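Local coordinates for protein vascular endothelial cadherin (Gallus gallus, PDB 3PPE) that mediates calcium-dependent, homophilic adhesion between endothelial cells and helps couple actin fibres to their junctions, at residues A[32-46]-A[66-79]. Numbering follows the deposited sequence.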
ATOM      1  N   ASN A  32      -5.869 -18.578  17.594  1.00 33.28           N
ATOM      2  CA  ASN A  32      -6.717 -17.768  18.460  1.00 31.67           C
ATOM      3  C   ASN A  32      -6.175 -16.353  18.639  1.00 29.24           C
ATOM      4  O   ASN A  32      -6.679 -15.584  19.457  1.00 29.35           O
ATOM      5  CB  ASN A  32      -6.889 -18.441  19.823  1.00 32.25           C
ATOM      6  CG  ASN A  32      -7.129 -19.934  19.710  1.00 34.57           C
ATOM      7  OD1 ASN A  32      -6.186 -20.724  19.656  1.00 34.60           O
ATOM      8  ND2 ASN A  32      -8.396 -20.328  19.673  1.00 33.17           N
ATOM      9  N   ALA A  33      -5.146 -16.019  17.868  1.00 26.88           N
ATOM     10  CA  ALA A  33      -4.473 -14.702  17.994  1.00 26.02           C
ATOM     11  C   ALA A  33      -5.176 -13.592  17.203  1.00 25.34           C
ATOM     12  O   ALA A  33      -5.734 -13.847  16.115  1.00 24.37           O
ATOM     13  CB  ALA A  33      -3.041 -14.809  17.537  1.00 24.81           C
ATOM     14  N   MET A  34      -5.154 -12.381  17.769  1.00 23.69           N
ATOM     15  CA  MET A  34      -5.668 -11.193  17.121  1.00 24.70           C
ATOM     16  C   MET A  34      -4.663 -10.045  17.238  1.00 20.42           C
ATOM     17  O   MET A  34      -4.116  -9.815  18.314  1.00 18.78           O
ATOM     18  CB  MET A  34      -6.946 -10.732  17.812  1.00 24.77           C
ATOM     19  CG  MET A  34      -8.177 -11.606  17.603  1.00 29.90           C
ATOM     20  SD  MET A  34      -9.458 -10.848  18.616  1.00 35.98           S
ATOM     21  CE  MET A  34      -8.490 -10.400  20.107  1.00 35.85           C
ATOM     22  N   TYR A  35      -4.496  -9.303  16.146  1.00 16.71           N
ATOM     23  CA  TYR A  35      -3.727  -8.077  16.116  1.00 14.28           C
ATOM     24  C   TYR A  35      -4.563  -6.952  16.707  1.00 13.82           C
ATOM     25  O   TYR A  35      -5.718  -6.767  16.332  1.00 13.02           O
ATOM     26  CB  TYR A  35      -3.320  -7.735  14.673  1.00 14.75           C
ATOM     27  CG  TYR A  35      -2.362  -8.710  14.053  1.00 13.84           C
ATOM     28  CD1 TYR A  35      -2.814  -9.743  13.240  1.00 15.27           C
ATOM     29  CD2 TYR A  35      -0.983  -8.591  14.253  1.00 15.34           C
ATOM     30  CE1 TYR A  35      -1.919 -10.642  12.646  1.00 16.11           C
ATOM     31  CE2 TYR A  35      -0.074  -9.502  13.656  1.00 13.16           C
ATOM     32  CZ  TYR A  35      -0.545 -10.520  12.876  1.00 14.97           C
ATOM     33  OH  TYR A  35       0.347 -11.407  12.285  1.00 15.94           O
ATOM     34  N   ILE A  36      -3.980  -6.235  17.671  1.00 13.32           N
ATOM     35  CA  ILE A  36      -4.636  -5.127  18.375  1.00 12.28           C
ATOM     36  C   ILE A  36      -3.695  -3.938  18.270  1.00 11.33           C
ATOM     37  O   ILE A  36      -2.466  -4.105  18.340  1.00 11.19           O
ATOM     38  CB  ILE A  36      -4.877  -5.452  19.871  1.00 12.22           C
ATOM     39  CG1 ILE A  36      -5.661  -6.767  20.036  1.00 14.44           C
ATOM     40  CG2 ILE A  36      -5.654  -4.342  20.562  1.00 13.00           C
ATOM     41  CD1 ILE A  36      -7.062  -6.773  19.350  1.00 12.40           C
ATOM     42  N   ILE A  37      -4.246  -2.747  18.054  1.00 10.76           N
ATOM     43  CA  ILE A  37      -3.423  -1.528  18.031  1.00 10.61           C
ATOM     44  C   ILE A  37      -3.881  -0.481  19.033  1.00 10.95           C
ATOM     45  O   ILE A  37      -5.038  -0.464  19.413  1.00 10.37           O
ATOM     46  CB  ILE A  37      -3.327  -0.899  16.582  1.00 10.23           C
ATOM     47  CG1 ILE A  37      -4.734  -0.601  16.020  1.00 11.24           C
ATOM     48  CG2 ILE A  37      -2.590  -1.843  15.660  1.00 10.03           C
ATOM     49  CD1 ILE A  37      -4.743   0.195  14.621  1.00 11.36           C
ATOM     50  N   GLU A  38      -2.948   0.399  19.440  1.00 11.41           N
ATOM     51  CA  GLU A  38      -3.225   1.520  20.286  1.00 12.57           C
ATOM     52  C   GLU A  38      -2.381   2.648  19.735  1.00 11.87           C
ATOM     53  O   GLU A  38      -1.536   2.414  18.887  1.00 11.62           O
ATOM     54  CB  GLU A  38      -2.793   1.232  21.733  1.00 12.82           C
ATOM     55  CG  GLU A  38      -1.301   1.158  21.902  1.00 14.48           C
ATOM     56  CD  GLU A  38      -0.838   0.941  23.356  1.00 15.78           C
ATOM     57  OE1 GLU A  38      -0.891   1.885  24.170  1.00 14.50           O
ATOM     58  OE2 GLU A  38      -0.375  -0.172  23.658  1.00 17.47           O
ATOM     59  N   GLY A  39      -2.618   3.865  20.214  1.00 12.22           N
ATOM     60  CA  GLY A  39      -1.757   5.004  19.903  1.00 12.37           C
ATOM     61  C   GLY A  39      -2.535   6.043  19.111  1.00 13.37           C
ATOM     62  O   GLY A  39      -3.778   6.096  19.190  1.00 13.99           O
ATOM     63  N   GLU A  40      -1.819   6.851  18.319  1.00 13.02           N
ATOM     64  CA  GLU A  40      -2.420   8.050  17.703  1.00 13.35           C
ATOM     65  C   GLU A  40      -3.443   7.710  16.619  1.00 12.55           C
ATOM     66  O   GLU A  40      -3.088   7.140  15.586  1.00 11.24           O
ATOM     67  CB  GLU A  40      -1.333   8.985  17.135  1.00 11.82           C
ATOM     68  CG  GLU A  40      -0.426   9.590  18.209  1.00 13.85           C
ATOM     69  CD  GLU A  40       0.549  10.606  17.586  1.00 15.53           C
ATOM     70  OE1 GLU A  40       0.385  11.822  17.843  1.00 20.83           O
ATOM     71  OE2 GLU A  40       1.408  10.189  16.799  1.00 15.88           O
ATOM     72  N   SER A  41      -4.704   8.056  16.898  1.00 13.28           N
ATOM     73  CA  SER A  41      -5.870   7.734  16.052  1.00 13.32           C
ATOM     74  C   SER A  41      -6.017   6.237  15.785  1.00 12.81           C
ATOM     75  O   SER A  41      -6.650   5.856  14.805  1.00 11.31           O
ATOM     76  CB  SER A  41      -5.815   8.544  14.722  1.00 13.12           C
ATOM     77  OG  SER A  41      -5.812   9.937  15.017  1.00 14.57           O
ATOM     78  N   ALA A  42      -5.412   5.390  16.640  1.00 13.23           N
ATOM     79  CA  ALA A  42      -5.657   3.932  16.576  1.00 13.69           C
ATOM     80  C   ALA A  42      -7.130   3.645  16.871  1.00 14.94           C
ATOM     81  O   ALA A  42      -7.679   4.187  17.838  1.00 15.26           O
ATOM     82  CB  ALA A  42      -4.781   3.182  17.576  1.00 13.18           C
ATOM     83  N   ASN A  43      -7.755   2.787  16.066  1.00 15.17           N
ATOM     84  CA  ASN A  43      -9.144   2.367  16.288  1.00 16.90           C
ATOM     85  C   ASN A  43     -10.202   3.445  15.968  1.00 17.72           C
ATOM     86  O   ASN A  43     -11.399   3.193  16.119  1.00 19.20           O
ATOM     87  CB  ASN A  43      -9.349   1.773  17.721  1.00 17.80           C
ATOM     88  CG  ASN A  43      -8.329   0.707  18.045  1.00 15.69           C
ATOM     89  OD1 ASN A  43      -8.301  -0.346  17.398  1.00 15.37           O
ATOM     90  ND2 ASN A  43      -7.438   1.004  18.986  1.00 14.09           N
ATOM     91  N   THR A  44      -9.759   4.627  15.533  1.00 17.02           N
ATOM     92  CA  THR A  44     -10.650   5.674  15.025  1.00 16.95           C
ATOM     93  C   THR A  44     -10.345   5.832  13.530  1.00 15.44           C
ATOM     94  O   THR A  44     -11.054   5.282  12.676  1.00 16.08           O
ATOM     95  CB  THR A  44     -10.529   7.019  15.790  1.00 16.75           C
ATOM     96  OG1 THR A  44      -9.163   7.442  15.857  1.00 18.53           O
ATOM     97  CG2 THR A  44     -11.090   6.932  17.227  1.00 18.08           C
ATOM     98  N   ILE A  45      -9.248   6.492  13.201  1.00 13.88           N
ATOM     99  CA  ILE A  45      -8.851   6.583  11.789  1.00 13.48           C
ATOM    100  C   ILE A  45      -8.319   5.263  11.258  1.00 13.19           C
ATOM    101  O   ILE A  45      -8.662   4.844  10.149  1.00 13.43           O
ATOM    102  CB  ILE A  45      -7.785   7.696  11.584  1.00 14.08           C
ATOM    103  CG1 ILE A  45      -8.401   9.038  11.972  1.00 14.23           C
ATOM    104  CG2 ILE A  45      -7.173   7.664  10.113  1.00 13.38           C
ATOM    105  CD1 ILE A  45      -7.402  10.271  11.917  1.00 15.11           C
ATOM    106  N   PHE A  46      -7.461   4.621  12.047  1.00 12.61           N
ATOM    107  CA  PHE A  46      -6.760   3.435  11.599  1.00 13.03           C
ATOM    108  C   PHE A  46      -7.365   2.242  12.300  1.00 13.26           C
ATOM    109  O   PHE A  46      -7.445   2.210  13.522  1.00 13.47           O
ATOM    110  CB  PHE A  46      -5.273   3.565  11.933  1.00 11.76           C
ATOM    111  CG  PHE A  46      -4.633   4.728  11.252  1.00 12.38           C
ATOM    112  CD1 PHE A  46      -4.216   5.824  11.981  1.00 11.50           C
ATOM    113  CD2 PHE A  46      -4.482   4.734   9.866  1.00 10.88           C
ATOM    114  CE1 PHE A  46      -3.643   6.913  11.338  1.00 16.67           C
ATOM    115  CE2 PHE A  46      -3.933   5.835   9.210  1.00 11.81           C
ATOM    116  CZ  PHE A  46      -3.520   6.930   9.961  1.00 13.26           C
ATOM    117  N   LYS A  66      -1.451  16.637   9.877  1.00 15.89           N
ATOM    118  CA  LYS A  66      -0.627  15.724  10.696  1.00 14.64           C
ATOM    119  C   LYS A  66       0.152  14.814   9.784  1.00 13.42           C
ATOM    120  O   LYS A  66      -0.423  14.192   8.905  1.00 12.56           O
ATOM    121  CB  LYS A  66      -1.507  14.901  11.635  1.00 14.80           C
ATOM    122  CG  LYS A  66      -0.682  14.067  12.636  1.00 15.47           C
ATOM    123  CD  LYS A  66      -1.513  13.741  13.858  1.00 18.70           C
ATOM    124  CE  LYS A  66      -0.818  12.683  14.708  1.00 18.54           C
ATOM    125  NZ  LYS A  66       0.449  13.167  15.337  1.00 22.69           N
ATOM    126  N   ALA A  67       1.458  14.748   9.950  1.00 13.72           N
ATOM    127  CA  ALA A  67       2.291  14.115   8.921  1.00 14.82           C
ATOM    128  C   ALA A  67       2.642  12.660   9.237  1.00 15.99           C
ATOM    129  O   ALA A  67       3.131  11.910   8.368  1.00 16.80           O
ATOM    130  CB  ALA A  67       3.541  14.936   8.704  1.00 14.65           C
ATOM    131  N   GLU A  68       2.435  12.259  10.485  1.00 16.20           N
ATOM    132  CA  GLU A  68       2.706  10.872  10.891  1.00 17.97           C
ATOM    133  C   GLU A  68       2.013  10.557  12.225  1.00 15.96           C
ATOM    134  O   GLU A  68       1.604  11.472  12.936  1.00 15.25           O
ATOM    135  CB  GLU A  68       4.217  10.577  10.950  1.00 17.58           C
ATOM    136  CG  GLU A  68       4.919  11.300  12.057  1.00 21.75           C
ATOM    137  CD  GLU A  68       6.421  11.008  12.104  1.00 23.63           C
ATOM    138  OE1 GLU A  68       7.093  11.126  11.042  1.00 31.19           O
ATOM    139  OE2 GLU A  68       6.934  10.712  13.206  1.00 27.23           O
ATOM    140  N   TYR A  69       1.856   9.258  12.505  1.00 14.87           N
ATOM    141  CA  TYR A  69       1.106   8.745  13.647  1.00 14.42           C
ATOM    142  C   TYR A  69       1.934   7.617  14.286  1.00 14.52           C
ATOM    143  O   TYR A  69       2.345   6.703  13.598  1.00 13.36           O
ATOM    144  CB  TYR A  69      -0.252   8.170  13.218  1.00 14.55           C
ATOM    145  CG  TYR A  69      -1.207   9.172  12.571  1.00 16.25           C
ATOM    146  CD1 TYR A  69      -1.099   9.512  11.209  1.00 15.74           C
ATOM    147  CD2 TYR A  69      -2.208   9.777  13.317  1.00 14.02           C
ATOM    148  CE1 TYR A  69      -1.993  10.470  10.616  1.00 14.45           C
ATOM    149  CE2 TYR A  69      -3.082  10.690  12.741  1.00 12.30           C
ATOM    150  CZ  TYR A  69      -2.973  11.032  11.398  1.00 13.97           C
ATOM    151  OH  TYR A  69      -3.859  11.958  10.846  1.00 13.61           O
ATOM    152  N   GLU A  70       2.146   7.720  15.597  1.00 13.96           N
ATOM    153  CA  GLU A  70       2.862   6.741  16.411  1.00 16.88           C
ATOM    154  C   GLU A  70       1.865   5.739  16.990  1.00 14.11           C
ATOM    155  O   GLU A  70       0.945   6.111  17.723  1.00 13.72           O
ATOM    156  CB  GLU A  70       3.629   7.468  17.549  1.00 16.36           C
ATOM    157  CG  GLU A  70       4.600   8.533  16.998  1.00 19.71           C
ATOM    158  CD  GLU A  70       5.642   9.041  17.992  1.00 23.44           C
ATOM    159  OE1 GLU A  70       5.288   9.201  19.180  1.00 29.88           O
ATOM    160  OE2 GLU A  70       6.826   9.289  17.573  1.00 32.33           O
ATOM    161  N   LEU A  71       2.020   4.477  16.629  1.00 13.59           N
ATOM    162  CA  LEU A  71       1.133   3.456  17.156  1.00 13.19           C
ATOM    163  C   LEU A  71       1.928   2.297  17.763  1.00 13.13           C
ATOM    164  O   LEU A  71       3.143   2.209  17.588  1.00 12.45           O
ATOM    165  CB  LEU A  71       0.189   2.940  16.057  1.00 13.36           C
ATOM    166  CG  LEU A  71      -1.031   3.774  15.613  1.00 12.21           C
ATOM    167  CD1 LEU A  71      -0.624   4.949  14.690  1.00 12.52           C
ATOM    168  CD2 LEU A  71      -1.931   2.854  14.833  1.00 12.31           C
ATOM    169  N   THR A  72       1.229   1.408  18.472  1.00 12.32           N
ATOM    170  CA  THR A  72       1.863   0.234  19.052  1.00 11.87           C
ATOM    171  C   THR A  72       1.002  -0.962  18.725  1.00 12.18           C
ATOM    172  O   THR A  72      -0.216  -0.910  18.870  1.00 11.55           O
ATOM    173  CB  THR A  72       2.050   0.360  20.584  1.00 12.35           C
ATOM    174  OG1 THR A  72       2.889   1.484  20.840  1.00 13.07           O
ATOM    175  CG2 THR A  72       2.740  -0.876  21.165  1.00 11.41           C
ATOM    176  N   ALA A  73       1.654  -2.016  18.246  1.00 12.38           N
ATOM    177  CA  ALA A  73       0.979  -3.231  17.861  1.00 12.77           C
ATOM    178  C   ALA A  73       1.097  -4.301  18.953  1.00 12.71           C
ATOM    179  O   ALA A  73       2.115  -4.399  19.630  1.00 11.69           O
ATOM    180  CB  ALA A  73       1.547  -3.731  16.519  1.00 12.16           C
ATOM    181  N   HIS A  74       0.044  -5.098  19.111  1.00 12.49           N
ATOM    182  CA  HIS A  74       0.107  -6.299  19.935  1.00 13.10           C
ATOM    183  C   HIS A  74      -0.400  -7.520  19.174  1.00 14.10           C
ATOM    184  O   HIS A  74      -0.792  -7.418  18.011  1.00 14.70           O
ATOM    185  CB  HIS A  74      -0.699  -6.110  21.221  1.00 13.35           C
ATOM    186  CG  HIS A  74      -0.540  -4.754  21.839  1.00 10.46           C
ATOM    187  ND1 HIS A  74      -0.039  -4.569  23.110  1.00 11.59           N
ATOM    188  CD2 HIS A  74      -0.817  -3.517  21.360  1.00 13.54           C
ATOM    189  CE1 HIS A  74      -0.015  -3.277  23.387  1.00 12.16           C
ATOM    190  NE2 HIS A  74      -0.482  -2.618  22.343  1.00 12.15           N
ATOM    191  N   ILE A  75      -0.389  -8.671  19.836  1.00 13.76           N
ATOM    192  CA  ILE A  75      -1.103  -9.844  19.345  1.00 15.34           C
ATOM    193  C   ILE A  75      -1.612 -10.702  20.499  1.00 15.48           C
ATOM    194  O   ILE A  75      -0.833 -11.167  21.330  1.00 15.01           O
ATOM    195  CB  ILE A  75      -0.210 -10.706  18.432  1.00 16.24           C
ATOM    196  CG1 ILE A  75      -1.037 -11.806  17.763  1.00 19.84           C
ATOM    197  CG2 ILE A  75       0.941 -11.305  19.224  1.00 17.95           C
ATOM    198  CD1 ILE A  75      -0.319 -12.506  16.629  1.00 18.32           C
ATOM    199  N   ILE A  76      -2.924 -10.908  20.541  1.00 15.88           N
ATOM    200  CA  ILE A  76      -3.595 -11.324  21.767  1.00 16.75           C
ATOM    201  C   ILE A  76      -4.358 -12.629  21.562  1.00 17.56           C
ATOM    202  O   ILE A  76      -5.071 -12.793  20.572  1.00 16.61           O
ATOM    203  CB  ILE A  76      -4.569 -10.245  22.273  1.00 16.56           C
ATOM    204  CG1 ILE A  76      -3.831  -8.924  22.499  1.00 15.70           C
ATOM    205  CG2 ILE A  76      -5.255 -10.704  23.551  1.00 17.91           C
ATOM    206  CD1 ILE A  76      -2.698  -9.021  23.497  1.00 16.98           C
ATOM    207  N   ASP A  77      -4.203 -13.554  22.504  1.00 17.78           N
ATOM    208  CA  ASP A  77      -5.042 -14.745  22.553  1.00 19.70           C
ATOM    209  C   ASP A  77      -6.462 -14.403  22.991  1.00 21.01           C
ATOM    210  O   ASP A  77      -6.699 -14.060  24.149  1.00 20.56           O
ATOM    211  CB  ASP A  77      -4.438 -15.788  23.496  1.00 19.95           C
ATOM    212  CG  ASP A  77      -5.008 -17.175  23.274  1.00 19.01           C
ATOM    213  OD1 ASP A  77      -4.244 -18.157  23.378  1.00 24.48           O
ATOM    214  OD2 ASP A  77      -6.221 -17.282  22.997  1.00 18.42           O
ATOM    215  N   ARG A  78      -7.404 -14.499  22.058  1.00 22.59           N
ATOM    216  CA  ARG A  78      -8.764 -14.034  22.292  1.00 26.18           C
ATOM    217  C   ARG A  78      -9.541 -15.016  23.164  1.00 25.76           C
ATOM    218  O   ARG A  78     -10.652 -14.724  23.605  1.00 26.54           O
ATOM    219  CB  ARG A  78      -9.494 -13.819  20.964  1.00 25.07           C
ATOM    220  CG  ARG A  78      -9.697 -15.089  20.155  1.00 28.89           C
ATOM    221  CD  ARG A  78      -9.961 -14.775  18.691  1.00 29.84           C
ATOM    222  NE  ARG A  78     -11.337 -15.075  18.307  1.00 36.39           N
ATOM    223  CZ  ARG A  78     -12.377 -14.295  18.584  1.00 39.79           C
ATOM    224  NH1 ARG A  78     -12.199 -13.162  19.249  1.00 42.94           N
ATOM    225  NH2 ARG A  78     -13.595 -14.647  18.196  1.00 41.33           N
ATOM    226  N   ARG A  79      -8.949 -16.180  23.406  1.00 27.14           N
ATOM    227  CA  ARG A  79      -9.472 -17.114  24.396  1.00 28.20           C
ATOM    228  C   ARG A  79      -9.353 -16.545  25.805  1.00 27.82           C
ATOM    229  O   ARG A  79     -10.319 -16.548  26.570  1.00 27.47           O
ATOM    230  CB  ARG A  79      -8.739 -18.455  24.306  1.00 29.25           C
ATOM    231  CG  ARG A  79      -8.923 -19.174  22.980  1.00 31.58           C
ATOM    232  CD  ARG A  79      -8.142 -20.477  22.946  1.00 36.07           C
ATOM    233  NE  ARG A  79      -6.704 -20.257  23.077  1.00 37.18           N
ATOM    234  CZ  ARG A  79      -5.806 -21.230  23.190  1.00 39.70           C
ATOM    235  NH1 ARG A  79      -6.195 -22.498  23.190  1.00 39.23           N
ATOM    236  NH2 ARG A  79      -4.518 -20.936  23.304  1.00 39.98           N
TER
HETATM  237  O   HOH W   1       3.499  11.712  16.103  1.00 37.88           O
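The carboxylate of E40 takes over where the strand pairing ends: its OE2 accepts the backbone N of E70 at 2.8 Å on the anti lone pair, nearly straight at 169°, while the backbone N of E40 donates to O of E70, so both polar backbone atoms of E70 are held. The other oxygen, OE1, forms a salt bridge with NZ of K66 at 2.8 Å, the ammonium standing above the carboxylate plane. An alanine in place of E40 would probably leave the E70 amide and K66 ammonium without these acceptors, the lysine end more loosely held. G39, first residue of the type II turn G39-A42, has backbone angles that would press a CB against O of E38, and a CB would also clash with O of E70. Strands 33-39 and 68-77 are antiparallel neighbours, 33-39 outermost within this chain, in a sheet of the Greek-key sandwich of the first extracellular cadherin domain. On the face bearing E38, T72 and H74, H74 NE2 donates a bent hydrogen bond to the anti lone pair of E38 OE2, 2.8 Å away, in the imidazole plane; CG between backbone N and carbonyl carbon (chi1 69°) lays the E38 chain alongside T72. Opposite, A33 CB meets I75 CG1 at 3.6 Å, and W2 of the second subunit packs on Y35 and A73, consistent with the domain-swapped dimer interface. Beyond the turn, F46 and Y69 form a T-shaped pair, planes at 73°: F46 CE1 sits over the Y69 ring centre, 3.5 Å from Y69 CG, and K66 CG over the opposite face's rim.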